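Local coordinates for protein galactokinase (Bifidobacterium longum subsp. infantis ATCC 15697 = JCM 1222 = DSM 20088, PDB 6TEQ) that binds galactose and its 2-fluoro analogue and probably transfers a phosphate group from ATP to the sugar, at residues D49-L54 with A338-T343; E46-D49 with L54-P57; A265-T270 with K298-V303; G39-I44 with S372-V377. All coordinates share one frame; numbering follows the deposited sequence.

Contact 1: residues D49-L54 with A338-T343; sequences DYNAGL and ADYEVT. With GAF (2-deoxy-2-fluoro-alpha-D-galactopyranose), chain M.
Tyr50 and Tyr340 make a buried polar contact between the loop after strand 33-42 and the loop after helix 322-338. Their side chains come from opposite directions and join through a hydrogen bond of 2.7 Å between Tyr50 OH and Tyr340 OH. Either hydroxyl could be the donor. Tyr50 OH lies at the edge of the Tyr340 ring, in its plane. It is also hydrogen-bonded to His47 ND1, so two partners hold this hydroxyl. Asn51 stands looser, with ND2 4.2 Å from Tyr340 OH and its amide perpendicular to the ring; that ND2 is hydrogen-bonded to His47 O. The contact ties the galactose-binding signature to the C-terminal part of this GHMP kinase, beside the sugar pocket. The sugar's O4 sits at the edge of the Tyr50 ring, 3.6 Å from Tyr50 CD2. Asp49 has CG between its backbone N and carbonyl carbon (chi1 62°), which turns the carboxylate onto the sugar. Its OD1 is 2.7 Å from GAF O4, and its OD2 is 2.6 Å from GAF O3. Replacing Asp49 by an alanine would probably deprive both sugar hydroxyls of their carboxylate neighbour and Leu190 N of its acceptor.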
loop_
_atom_site.group_PDB
_atom_site.type_symbol
_atom_site.label_atom_id
_atom_site.label_comp_id
_atom_site.label_asym_id
_atom_site.label_seq_id
_atom_site.Cartn_x
_atom_site.Cartn_y
_atom_site.Cartn_z
ATOM N N ASP A 49 10.290 3.720 0.119
ATOM C CA ASP A 49 9.609 4.832 -0.574
ATOM C C ASP A 49 9.989 6.210 -0.015
ATOM O O ASP A 49 10.325 7.123 -0.817
ATOM C CB ASP A 49 8.128 4.599 -0.672
ATOM C CG ASP A 49 7.306 4.489 0.590
ATOM O OD1 ASP A 49 7.897 4.268 1.640
ATOM O OD2 ASP A 49 6.062 4.673 0.470
ATOM N N TYR A 50 9.915 6.378 1.290
ATOM C CA TYR A 50 10.156 7.687 1.925
ATOM C C TYR A 50 11.665 7.944 1.986
ATOM O O TYR A 50 12.052 9.042 2.370
ATOM C CB TYR A 50 9.495 7.740 3.311
ATOM C CG TYR A 50 9.816 6.611 4.271
ATOM C CD1 TYR A 50 11.062 6.587 4.913
ATOM C CD2 TYR A 50 8.883 5.606 4.539
ATOM C CE1 TYR A 50 11.403 5.550 5.779
ATOM C CE2 TYR A 50 9.172 4.597 5.453
ATOM C CZ TYR A 50 10.440 4.569 6.060
ATOM O OH TYR A 50 10.712 3.579 6.954
ATOM N N ASN A 51 12.488 6.975 1.550
ATOM C CA ASN A 51 13.959 7.149 1.368
ATOM C C ASN A 51 14.327 7.386 -0.111
ATOM O O ASN A 51 15.514 7.236 -0.439
ATOM C CB ASN A 51 14.665 5.920 1.926
ATOM C CG ASN A 51 14.600 5.857 3.435
ATOM O OD1 ASN A 51 14.973 6.835 4.076
ATOM N ND2 ASN A 51 14.086 4.739 3.978
ATOM N N ALA A 52 13.360 7.677 -0.980
ATOM C CA ALA A 52 13.569 7.952 -2.423
ATOM C C ALA A 52 14.076 6.667 -3.119
ATOM O O ALA A 52 14.832 6.741 -4.105
ATOM C CB ALA A 52 14.539 9.118 -2.630
ATOM N N GLY A 53 13.686 5.493 -2.613
ATOM C CA GLY A 53 14.184 4.225 -3.126
ATOM C C GLY A 53 13.311 3.662 -4.216
ATOM O O GLY A 53 12.574 4.385 -4.876
ATOM N N LEU A 54 13.484 2.377 -4.409
ATOM C CA LEU A 54 12.731 1.576 -5.392
ATOM C C LEU A 54 11.723 0.730 -4.645
ATOM O O LEU A 54 12.024 0.232 -3.539
ATOM C CB LEU A 54 13.632 0.631 -6.187
ATOM C CG LEU A 54 14.709 1.345 -6.987
ATOM C CD1 LEU A 54 15.630 0.332 -7.644
ATOM C CD2 LEU A 54 14.095 2.255 -8.039
ATOM N N ALA A 338 15.402 -8.244 11.323
ATOM C CA ALA A 338 16.630 -8.063 12.128
ATOM C C ALA A 338 17.145 -6.634 12.103
ATOM O O ALA A 338 17.627 -6.153 13.152
ATOM C CB ALA A 338 17.743 -8.934 11.671
ATOM N N ASP A 339 17.186 -6.024 10.941
ATOM C CA ASP A 339 17.794 -4.679 10.792
ATOM C C ASP A 339 16.722 -3.609 10.986
ATOM O O ASP A 339 17.037 -2.593 11.535
ATOM C CB ASP A 339 18.552 -4.550 9.482
ATOM C CG ASP A 339 19.954 -5.155 9.591
ATOM O OD1 ASP A 339 20.502 -5.268 10.755
ATOM O OD2 ASP A 339 20.538 -5.457 8.547
ATOM N N TYR A 340 15.588 -3.730 10.298
ATOM C CA TYR A 340 14.548 -2.683 10.410
ATOM C C TYR A 340 13.623 -2.869 11.610
ATOM O O TYR A 340 13.040 -1.836 12.098
ATOM C CB TYR A 340 13.778 -2.502 9.125
ATOM C CG TYR A 340 13.588 -1.076 8.714
ATOM C CD1 TYR A 340 14.705 -0.274 8.413
ATOM C CD2 TYR A 340 12.324 -0.474 8.671
ATOM C CE1 TYR A 340 14.575 1.037 8.083
ATOM C CE2 TYR A 340 12.200 0.866 8.311
ATOM C CZ TYR A 340 13.322 1.611 7.979
ATOM O OH TYR A 340 13.205 2.928 7.642
ATOM N N GLU A 341 13.589 -4.070 12.183
ATOM C CA GLU A 341 12.867 -4.338 13.471
ATOM C C GLU A 341 11.413 -3.881 13.316
ATOM O O GLU A 341 10.890 -3.175 14.197
ATOM C CB GLU A 341 13.606 -3.736 14.651
ATOM C CG GLU A 341 14.946 -4.386 14.876
ATOM C CD GLU A 341 15.536 -3.834 16.155
ATOM O OE1 GLU A 341 16.153 -2.725 16.092
ATOM O OE2 GLU A 341 15.221 -4.409 17.231
ATOM N N VAL A 342 10.754 -4.313 12.220
ATOM C CA VAL A 342 9.314 -3.975 12.017
ATOM C C VAL A 342 8.453 -5.234 11.946
ATOM O O VAL A 342 7.330 -5.145 11.514
ATOM C CB VAL A 342 9.075 -3.052 10.804
ATOM C CG1 VAL A 342 9.812 -1.743 10.952
ATOM C CG2 VAL A 342 9.439 -3.766 9.498
ATOM N N THR A 343 8.969 -6.382 12.342
ATOM C CA THR A 343 8.152 -7.599 12.367
ATOM C C THR A 343 7.677 -7.865 13.797
ATOM O O THR A 343 8.105 -7.196 14.768
ATOM C CB THR A 343 8.903 -8.791 11.778
ATOM O OG1 THR A 343 9.948 -9.202 12.661
ATOM C CG2 THR A 343 9.400 -8.522 10.365
HETATM C C1 GAF M . 3.338 1.725 4.822
HETATM C C2 GAF M . 3.329 3.065 4.118
HETATM F F2 GAF M . 2.044 3.463 3.955
HETATM C C3 GAF M . 4.021 3.003 2.773
HETATM O O3 GAF M . 4.221 4.297 2.296
HETATM C C4 GAF M . 5.424 2.336 2.893
HETATM O O4 GAF M . 6.374 3.140 3.579
HETATM C C5 GAF M . 5.270 1.020 3.577
HETATM O O5 GAF M . 4.674 1.201 4.838
HETATM C C6 GAF M . 6.580 0.283 3.771
HETATM O O6 GAF M . 7.185 -0.041 2.520
HETATM O O1 GAF M . 2.444 0.937 4.058
#

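Contact 2: residues E46-D49 with L54-P57; sequences EHTD and LCLP. With GAF (2-deoxy-2-fluoro-alpha-D-galactopyranose), chain M.
With chi1 at 56°, Thr48 tucks OG1 over its own backbone, which aims the hydroxyl across the loop at Leu54. Glu46 is bent at its second torsion, and its carboxylate folds back towards the sugar. Thr48 OG1 donates a 2.7 Å hydrogen bond to Leu54 O. The donor stands above the carbonyl plane, 46° out of it. This bond fastens the loop to the start of strand 54-70. In one of the two conformers of Cys55 its sulfur comes near Asp49 CB, so this contact is less certain. Another side of the loop faces the ligand. His47 N donates to GAF O6 over 2.9 Å, and the bond is almost straight at 176°. Glu46 OE1 also comes close to that oxygen, 2.5 Å from GAF O6. GAF C6 sits over the centre of one face of the His47 ring, 3.9 Å above its plane. The ring is fixed in part by His47 NE2, which is hydrogen-bonded to Gly367 O. Glu46 OE2 forms a salt bridge with Arg363. An alanine in place of Glu46 would remove the carboxylate, and this would probably leave Arg363 without its salt-bridge mate and O6 with one polar neighbour fewer. Backbone N-H, carboxylate and imidazole face together form the part of the pocket that holds the C6 hydroxymethyl group, built from the galactose-binding signature of galactokinases.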
loop_
_atom_site.group_PDB
_atom_site.type_symbol
_atom_site.label_atom_id
_atom_site.label_comp_id
_atom_site.label_asym_id
_atom_site.label_seq_id
_atom_site.Cartn_x
_atom_site.Cartn_y
_atom_site.Cartn_z
ATOM N N GLU A 46 10.681 -2.496 0.645
ATOM C CA GLU A 46 9.920 -2.132 1.821
ATOM C C GLU A 46 10.720 -1.153 2.665
ATOM O O GLU A 46 11.945 -1.263 2.845
ATOM C CB GLU A 46 9.597 -3.371 2.645
ATOM C CG GLU A 46 8.265 -3.290 3.352
ATOM C CD GLU A 46 7.113 -3.446 2.345
ATOM O OE1 GLU A 46 6.554 -2.386 1.913
ATOM O OE2 GLU A 46 6.805 -4.612 1.926
ATOM N N HIS A 47 10.006 -0.123 3.062
ATOM C CA HIS A 47 10.577 0.964 3.830
ATOM C C HIS A 47 11.631 1.706 3.016
ATOM O O HIS A 47 12.592 2.239 3.609
ATOM C CB HIS A 47 10.976 0.495 5.174
ATOM C CG HIS A 47 9.867 0.330 6.127
ATOM N ND1 HIS A 47 9.258 1.396 6.776
ATOM C CD2 HIS A 47 9.177 -0.795 6.507
ATOM C CE1 HIS A 47 8.273 0.891 7.501
ATOM N NE2 HIS A 47 8.203 -0.397 7.354
ATOM N N THR A 48 11.423 1.788 1.723
ATOM C CA THR A 48 12.309 2.490 0.806
ATOM C C THR A 48 11.616 3.693 0.179
ATOM O O THR A 48 12.309 4.597 -0.267
ATOM C CB THR A 48 12.748 1.546 -0.316
ATOM O OG1 THR A 48 11.618 0.996 -0.984
ATOM C CG2 THR A 48 13.597 0.407 0.180
ATOM N N ASP A 49 10.290 3.720 0.119
ATOM C CA ASP A 49 9.609 4.832 -0.574
ATOM C C ASP A 49 9.989 6.210 -0.015
ATOM O O ASP A 49 10.325 7.123 -0.817
ATOM C CB ASP A 49 8.128 4.599 -0.672
ATOM C CG ASP A 49 7.306 4.489 0.590
ATOM O OD1 ASP A 49 7.897 4.268 1.640
ATOM O OD2 ASP A 49 6.062 4.673 0.470
ATOM N N LEU A 54 13.484 2.377 -4.409
ATOM C CA LEU A 54 12.731 1.576 -5.392
ATOM C C LEU A 54 11.723 0.730 -4.645
ATOM O O LEU A 54 12.024 0.232 -3.539
ATOM C CB LEU A 54 13.632 0.631 -6.187
ATOM C CG LEU A 54 14.709 1.345 -6.987
ATOM C CD1 LEU A 54 15.630 0.332 -7.644
ATOM C CD2 LEU A 54 14.095 2.255 -8.039
ATOM N N CYS A 55 10.568 0.506 -5.299
ATOM C CA CYS A 55 9.485 -0.365 -4.781
ATOM C C CYS A 55 8.945 -1.194 -5.931
ATOM O O CYS A 55 9.216 -0.862 -7.103
ATOM C CB CYS A 55 8.363 0.432 -4.119
ATOM S SG CYS A 55 8.941 1.762 -3.029
ATOM N N LEU A 56 8.184 -2.221 -5.589
ATOM C CA LEU A 56 7.582 -3.114 -6.595
ATOM C C LEU A 56 6.235 -3.633 -6.141
ATOM O O LEU A 56 6.111 -4.828 -5.851
ATOM C CB LEU A 56 8.579 -4.229 -6.906
ATOM C CG LEU A 56 8.265 -5.023 -8.161
ATOM C CD1 LEU A 56 8.435 -4.163 -9.420
ATOM C CD2 LEU A 56 9.160 -6.235 -8.236
ATOM N N PRO A 57 5.216 -2.746 -6.100
ATOM C CA PRO A 57 3.880 -3.226 -5.751
ATOM C C PRO A 57 3.072 -3.726 -6.945
ATOM O O PRO A 57 3.367 -3.458 -8.085
ATOM C CB PRO A 57 3.214 -1.962 -5.189
ATOM C CG PRO A 57 3.851 -0.810 -5.978
ATOM C CD PRO A 57 5.333 -1.252 -6.107
HETATM C C1 GAF M . 3.338 1.725 4.822
HETATM C C2 GAF M . 3.329 3.065 4.118
HETATM F F2 GAF M . 2.044 3.463 3.955
HETATM C C3 GAF M . 4.021 3.003 2.773
HETATM O O3 GAF M . 4.221 4.297 2.296
HETATM C C4 GAF M . 5.424 2.336 2.893
HETATM O O4 GAF M . 6.374 3.140 3.579
HETATM C C5 GAF M . 5.270 1.020 3.577
HETATM O O5 GAF M . 4.674 1.201 4.838
HETATM C C6 GAF M . 6.580 0.283 3.771
HETATM O O6 GAF M . 7.185 -0.041 2.520
HETATM O O1 GAF M . 2.444 0.937 4.058
#

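Contact 3: residues A265-T270 with K298-V303; sequences ANLRVT and KRVRHV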
loop_
_atom_site.group_PDB
_atom_site.type_symbol
_atom_site.label_atom_id
_atom_site.label_comp_id
_atom_site.label_asym_id
_atom_site.label_seq_id
_atom_site.Cartn_x
_atom_site.Cartn_y
_atom_site.Cartn_z
ATOM N N ALA A 265 20.791 14.119 0.568
ATOM C CA ALA A 265 19.363 14.553 0.602
ATOM C C ALA A 265 18.466 13.370 1.006
ATOM O O ALA A 265 17.392 13.612 1.637
ATOM C CB ALA A 265 18.931 15.027 -0.740
ATOM N N ASN A 266 18.902 12.153 0.657
ATOM C CA ASN A 266 18.122 10.940 0.987
ATOM C C ASN A 266 19.019 9.698 0.919
ATOM O O ASN A 266 20.084 9.734 0.279
ATOM C CB ASN A 266 16.872 10.790 0.118
ATOM C CG ASN A 266 17.164 10.894 -1.365
ATOM O OD1 ASN A 266 17.859 10.025 -1.863
ATOM N ND2 ASN A 266 16.677 11.927 -2.060
ATOM N N LEU A 267 18.544 8.570 1.476
ATOM C CA LEU A 267 19.398 7.385 1.533
ATOM C C LEU A 267 19.567 6.744 0.170
ATOM O O LEU A 267 20.414 5.890 0.025
ATOM C CB LEU A 267 18.884 6.415 2.586
ATOM C CG LEU A 267 19.073 6.922 4.036
ATOM C CD1 LEU A 267 18.404 6.003 5.040
ATOM C CD2 LEU A 267 20.526 7.133 4.419
ATOM N N ARG A 268 18.708 7.061 -0.780
ATOM C CA ARG A 268 18.923 6.561 -2.149
ATOM C C ARG A 268 20.248 7.064 -2.696
ATOM O O ARG A 268 20.891 6.291 -3.423
ATOM C CB ARG A 268 17.775 6.954 -3.025
ATOM C CG ARG A 268 17.959 6.629 -4.484
ATOM C CD ARG A 268 17.930 5.133 -4.817
ATOM N NE ARG A 268 17.862 4.946 -6.264
ATOM C CZ ARG A 268 16.765 5.008 -6.996
ATOM N NH1 ARG A 268 15.621 5.362 -6.445
ATOM N NH2 ARG A 268 16.842 4.852 -8.307
ATOM N N VAL A 269 20.621 8.312 -2.423
ATOM C CA VAL A 269 21.986 8.787 -2.795
ATOM C C VAL A 269 23.061 7.810 -2.251
ATOM O O VAL A 269 23.928 7.372 -2.983
ATOM C CB VAL A 269 22.222 10.199 -2.259
ATOM C CG1 VAL A 269 23.649 10.635 -2.638
ATOM C CG2 VAL A 269 21.160 11.183 -2.662
ATOM N N THR A 270 23.013 7.526 -0.969
ATOM C CA THR A 270 23.950 6.613 -0.279
ATOM C C THR A 270 23.898 5.241 -1.009
ATOM O O THR A 270 24.927 4.628 -1.330
ATOM C CB THR A 270 23.530 6.514 1.183
ATOM O OG1 THR A 270 23.435 7.829 1.749
ATOM C CG2 THR A 270 24.439 5.560 1.921
ATOM N N LYS A 298 21.840 -0.272 11.469
ATOM C CA LYS A 298 20.932 -1.341 11.076
ATOM C C LYS A 298 19.886 -0.787 10.093
ATOM O O LYS A 298 19.573 -1.471 9.066
ATOM C CB LYS A 298 20.316 -2.002 12.306
ATOM C CG LYS A 298 21.166 -2.858 13.211
ATOM C CD LYS A 298 20.268 -3.457 14.332
ATOM C CE LYS A 298 20.933 -4.452 15.211
ATOM N NZ LYS A 298 19.998 -4.681 16.343
ATOM N N ARG A 299 19.223 0.305 10.436
ATOM C CA ARG A 299 18.193 0.892 9.555
ATOM C C ARG A 299 18.784 1.208 8.172
ATOM O O ARG A 299 18.138 0.880 7.170
ATOM C CB ARG A 299 17.555 2.143 10.123
ATOM C CG ARG A 299 16.997 2.038 11.530
ATOM C CD ARG A 299 16.027 0.897 11.710
ATOM N NE ARG A 299 15.365 0.927 12.984
ATOM C CZ ARG A 299 15.386 -0.014 13.952
ATOM N NH1 ARG A 299 16.025 -1.177 13.800
ATOM N NH2 ARG A 299 14.744 0.227 15.093
ATOM N N VAL A 300 19.929 1.842 8.102
ATOM C CA VAL A 300 20.622 2.184 6.818
ATOM C C VAL A 300 20.996 0.930 6.043
ATOM O O VAL A 300 20.727 0.824 4.840
ATOM C CB VAL A 300 21.810 3.128 7.023
ATOM C CG1 VAL A 300 22.682 3.305 5.747
ATOM C CG2 VAL A 300 21.259 4.462 7.466
ATOM N N ARG A 301 21.491 -0.086 6.720
ATOM C CA ARG A 301 21.832 -1.350 6.026
ATOM C C ARG A 301 20.558 -1.908 5.373
ATOM O O ARG A 301 20.615 -2.375 4.254
ATOM C CB ARG A 301 22.535 -2.305 6.978
ATOM C CG ARG A 301 22.821 -3.661 6.358
ATOM C CD ARG A 301 23.836 -4.412 7.160
ATOM N NE ARG A 301 23.262 -4.733 8.418
ATOM C CZ ARG A 301 23.874 -4.631 9.556
ATOM N NH1 ARG A 301 25.127 -4.169 9.560
ATOM N NH2 ARG A 301 23.212 -4.922 10.674
ATOM N N HIS A 302 19.429 -1.956 6.101
ATOM C CA HIS A 302 18.172 -2.429 5.511
ATOM C C HIS A 302 17.950 -1.588 4.262
ATOM O O HIS A 302 17.668 -2.190 3.241
ATOM C CB HIS A 302 16.992 -2.280 6.480
ATOM C CG HIS A 302 15.743 -2.485 5.706
ATOM N ND1 HIS A 302 15.379 -3.699 5.284
ATOM C CD2 HIS A 302 14.853 -1.600 5.223
ATOM C CE1 HIS A 302 14.339 -3.606 4.465
ATOM N NE2 HIS A 302 13.969 -2.310 4.439
ATOM N N VAL A 303 17.964 -0.229 4.338
ATOM C CA VAL A 303 17.454 0.551 3.191
ATOM C C VAL A 303 18.348 0.265 1.975
ATOM O O VAL A 303 17.867 0.103 0.850
ATOM C CB VAL A 303 17.376 2.039 3.531
ATOM C CG1 VAL A 303 17.045 2.853 2.319
ATOM C CG2 VAL A 303 16.332 2.276 4.626
#
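Leu267 and Val303 bring their backbones nearest, with CA atoms 7.3 Å apart, where the first turn of helix 267-276 lies against helix 294-318. This is helix-to-helix packing in the helical part of the galactokinase fold. It is apolar, with no hydrogen bond from one segment to the other, and it buries 167 Å² in all. Leu267 is the central side chain. Its CG stands anti to the carbonyl carbon (chi1 -70°), which carries the branched end across to Val300. The Leu267 and Val300 side chains cross at about a right angle. Both leucine methyls reach the same valine methyl: Leu267 CD1 and CD2 each lie 4.1 Å from Val300 CG2. The fork of the leucine therefore straddles that methyl. Lower on the same side chain, Leu267 CB meets Val303 CG1 at 4.0 Å. Val300 and Val303 are three residues apart, so one face of the helix presents both to the leucine. Helix 247-262 closes in on the same cluster, with Cys255 against Leu267 and Ala258 against Val300. Arg268 points away from this core and forms a salt bridge with Asp207. Val303 also touches Asn51, and its side chain is about 10 Å from the bound sugar, so the cluster backs the loop beside the pocket without reaching the ligand. Asn266 is the N-cap of helix 267-276: its OD1 accepts from Val269 N over 3.3 Å, with an angle of 150° at the hydrogen.

Contact 4: residues G39-I44 with S372-V377; sequences GRVNLI and SIIALV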
loop_
_atom_site.group_PDB
_atom_site.type_symbol
_atom_site.label_atom_id
_atom_site.label_comp_id
_atom_site.label_asym_id
_atom_site.label_seq_id
_atom_site.Cartn_x
_atom_site.Cartn_y
_atom_site.Cartn_z
ATOM N N GLY A 39 -6.610 -2.099 -3.142
ATOM C CA GLY A 39 -5.512 -2.282 -2.195
ATOM C C GLY A 39 -4.304 -2.825 -2.937
ATOM O O GLY A 39 -4.349 -2.950 -4.157
ATOM N N ARG A 40 -3.226 -3.104 -2.203
ATOM C CA ARG A 40 -1.965 -3.449 -2.856
ATOM C C ARG A 40 -1.190 -4.426 -2.009
ATOM O O ARG A 40 -1.280 -4.391 -0.747
ATOM C CB ARG A 40 -1.152 -2.178 -3.123
ATOM C CG ARG A 40 -0.631 -1.450 -1.901
ATOM C CD ARG A 40 0.745 -1.881 -1.500
ATOM N NE ARG A 40 1.136 -1.296 -0.216
ATOM C CZ ARG A 40 0.897 -1.798 0.976
ATOM N NH1 ARG A 40 1.288 -1.120 2.053
ATOM N NH2 ARG A 40 0.391 -3.016 1.131
ATOM N N VAL A 41 -0.308 -5.170 -2.672
ATOM C CA VAL A 41 0.811 -5.843 -1.966
ATOM C C VAL A 41 2.135 -5.380 -2.571
ATOM O O VAL A 41 2.343 -5.442 -3.784
ATOM C CB VAL A 41 0.679 -7.373 -1.976
ATOM C CG1 VAL A 41 -0.256 -7.877 -0.915
ATOM C CG2 VAL A 41 0.154 -7.874 -3.290
ATOM N N ASN A 42 3.037 -4.994 -1.691
ATOM C CA ASN A 42 4.396 -4.633 -2.102
ATOM C C ASN A 42 5.161 -5.941 -2.241
ATOM O O ASN A 42 5.360 -6.638 -1.263
ATOM C CB ASN A 42 5.037 -3.635 -1.161
ATOM C CG ASN A 42 6.215 -2.966 -1.814
ATOM O OD1 ASN A 42 6.324 -2.963 -3.037
ATOM N ND2 ASN A 42 7.086 -2.458 -0.964
ATOM N N LEU A 43 5.603 -6.253 -3.439
ATOM C CA LEU A 43 6.325 -7.518 -3.610
ATOM C C LEU A 43 7.653 -7.413 -2.863
ATOM O O LEU A 43 8.085 -8.399 -2.256
ATOM C CB LEU A 43 6.524 -7.853 -5.077
ATOM C CG LEU A 43 5.279 -8.067 -5.915
ATOM C CD1 LEU A 43 5.689 -8.227 -7.346
ATOM C CD2 LEU A 43 4.461 -9.262 -5.433
ATOM N N ILE A 44 8.349 -6.294 -3.041
ATOM C CA ILE A 44 9.660 -6.058 -2.400
ATOM C C ILE A 44 9.976 -4.586 -2.566
ATOM O O ILE A 44 9.361 -3.917 -3.376
ATOM C CB ILE A 44 10.694 -7.002 -3.096
ATOM C CG1 ILE A 44 11.955 -7.139 -2.280
ATOM C CG2 ILE A 44 10.993 -6.635 -4.528
ATOM C CD1 ILE A 44 12.856 -8.290 -2.707
ATOM N N SER A 372 0.105 -8.348 7.042
ATOM C CA SER A 372 0.098 -9.530 6.149
ATOM C C SER A 372 1.500 -9.994 5.761
ATOM O O SER A 372 2.461 -9.181 5.700
ATOM C CB SER A 372 -0.729 -9.304 4.905
ATOM O OG SER A 372 -2.041 -8.876 5.188
ATOM N N ILE A 373 1.565 -11.266 5.419
ATOM C CA ILE A 373 2.696 -11.868 4.715
ATOM C C ILE A 373 2.258 -12.228 3.319
ATOM O O ILE A 373 1.082 -12.451 3.025
ATOM C CB ILE A 373 3.322 -13.067 5.477
ATOM C CG1 ILE A 373 2.477 -14.341 5.439
ATOM C CG2 ILE A 373 3.712 -12.703 6.869
ATOM C CD1 ILE A 373 3.324 -15.530 5.390
ATOM N N ILE A 374 3.256 -12.396 2.475
ATOM C CA ILE A 374 3.107 -12.931 1.124
ATOM C C ILE A 374 4.135 -14.034 0.942
ATOM O O ILE A 374 5.179 -14.056 1.569
ATOM C CB ILE A 374 3.235 -11.832 0.075
ATOM C CG1 ILE A 374 4.665 -11.339 -0.042
ATOM C CG2 ILE A 374 2.222 -10.723 0.358
ATOM C CD1 ILE A 374 4.888 -10.245 -1.055
ATOM N N ALA A 375 3.799 -14.937 0.049
ATOM C CA ALA A 375 4.680 -16.040 -0.317
ATOM C C ALA A 375 4.489 -16.397 -1.775
ATOM O O ALA A 375 3.327 -16.534 -2.266
ATOM C CB ALA A 375 4.394 -17.233 0.591
ATOM N N LEU A 376 5.600 -16.615 -2.444
ATOM C CA LEU A 376 5.626 -17.190 -3.791
ATOM C C LEU A 376 5.583 -18.684 -3.542
ATOM O O LEU A 376 6.508 -19.205 -2.964
ATOM C CB LEU A 376 6.872 -16.765 -4.550
ATOM C CG LEU A 376 6.856 -15.363 -5.090
ATOM C CD1 LEU A 376 8.284 -15.018 -5.592
ATOM C CD2 LEU A 376 5.842 -15.181 -6.215
ATOM N N VAL A 377 4.547 -19.327 -4.072
ATOM C CA VAL A 377 4.338 -20.760 -3.901
ATOM C C VAL A 377 3.956 -21.363 -5.245
ATOM O O VAL A 377 3.541 -20.645 -6.146
ATOM C CB VAL A 377 3.269 -21.041 -2.839
ATOM C CG1 VAL A 377 3.559 -20.321 -1.560
ATOM C CG2 VAL A 377 1.890 -20.708 -3.338
#
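Asn42 ND2 is gripped by two acceptors, Gly45 O and Glu46 OE1, while the backbone O of Asn42 faces Ile374 across the contact. The side-chain oxygen is used as well, since Asn42 OD1 accepts from Leu56 N. These bonds fix the amide near the sugar-binding loop. No hydrogen bond joins segments 39-44 and 372-377, which belong to different sheets. Ile374 makes the connection with two methyls. A first torsion of 71° sets its longer branch, CG1, above the main chain, and the chain then runs extended to CD1. That methyl meets two successive carbonyls: Ile374 CD1 is 3.6 Å from Asn42 O and 3.9 Å from Leu43 O. Both oxygens have polar partners elsewhere. Asn42 O accepts from Thr365 OG1, and Leu43 O has a weak bond from Arg363 NH2. The other methyl, Ile374 CG2, lies 4.0 Å from Val41 CG1 in one of the two conformers of Val41, so this contact is less certain. In that conformer the Val41 and Ile374 side chains slide past each other in opposite directions. Val234 and Phe329 also pack on Ile374. On the same strand as Val41, Arg40 touches the sugar and forms a salt bridge with Asp191. The contact thus joins the two sheets of the GHMP kinase fold beside the cleft that holds the galactose analogue.

Contacts 1 and 2 share Asp49 and Leu54, have centres about 8 Å apart and both touch the sugar. Together they secure the loop between strands 33-42 and 54-70. Those strands are neighbours in one sheet, and contact 4 touches contact 2, their centres about 12 Å apart. Contact 3 lies farthest out, its centre about 9 Å from that of contact 1 and about 23 Å from that of contact 4. It still reaches the loop through His302, which bonds to Glu46 O, and residues 338-343 through salt bridges of Arg299 and Arg301. Along the chain, contact 2 closes before contact 3 opens. Contact 4 spans the most chain and encloses the others; it and contact 1 each join segments about 300 residues apart, and so bring the C-terminal part back to the sugar site.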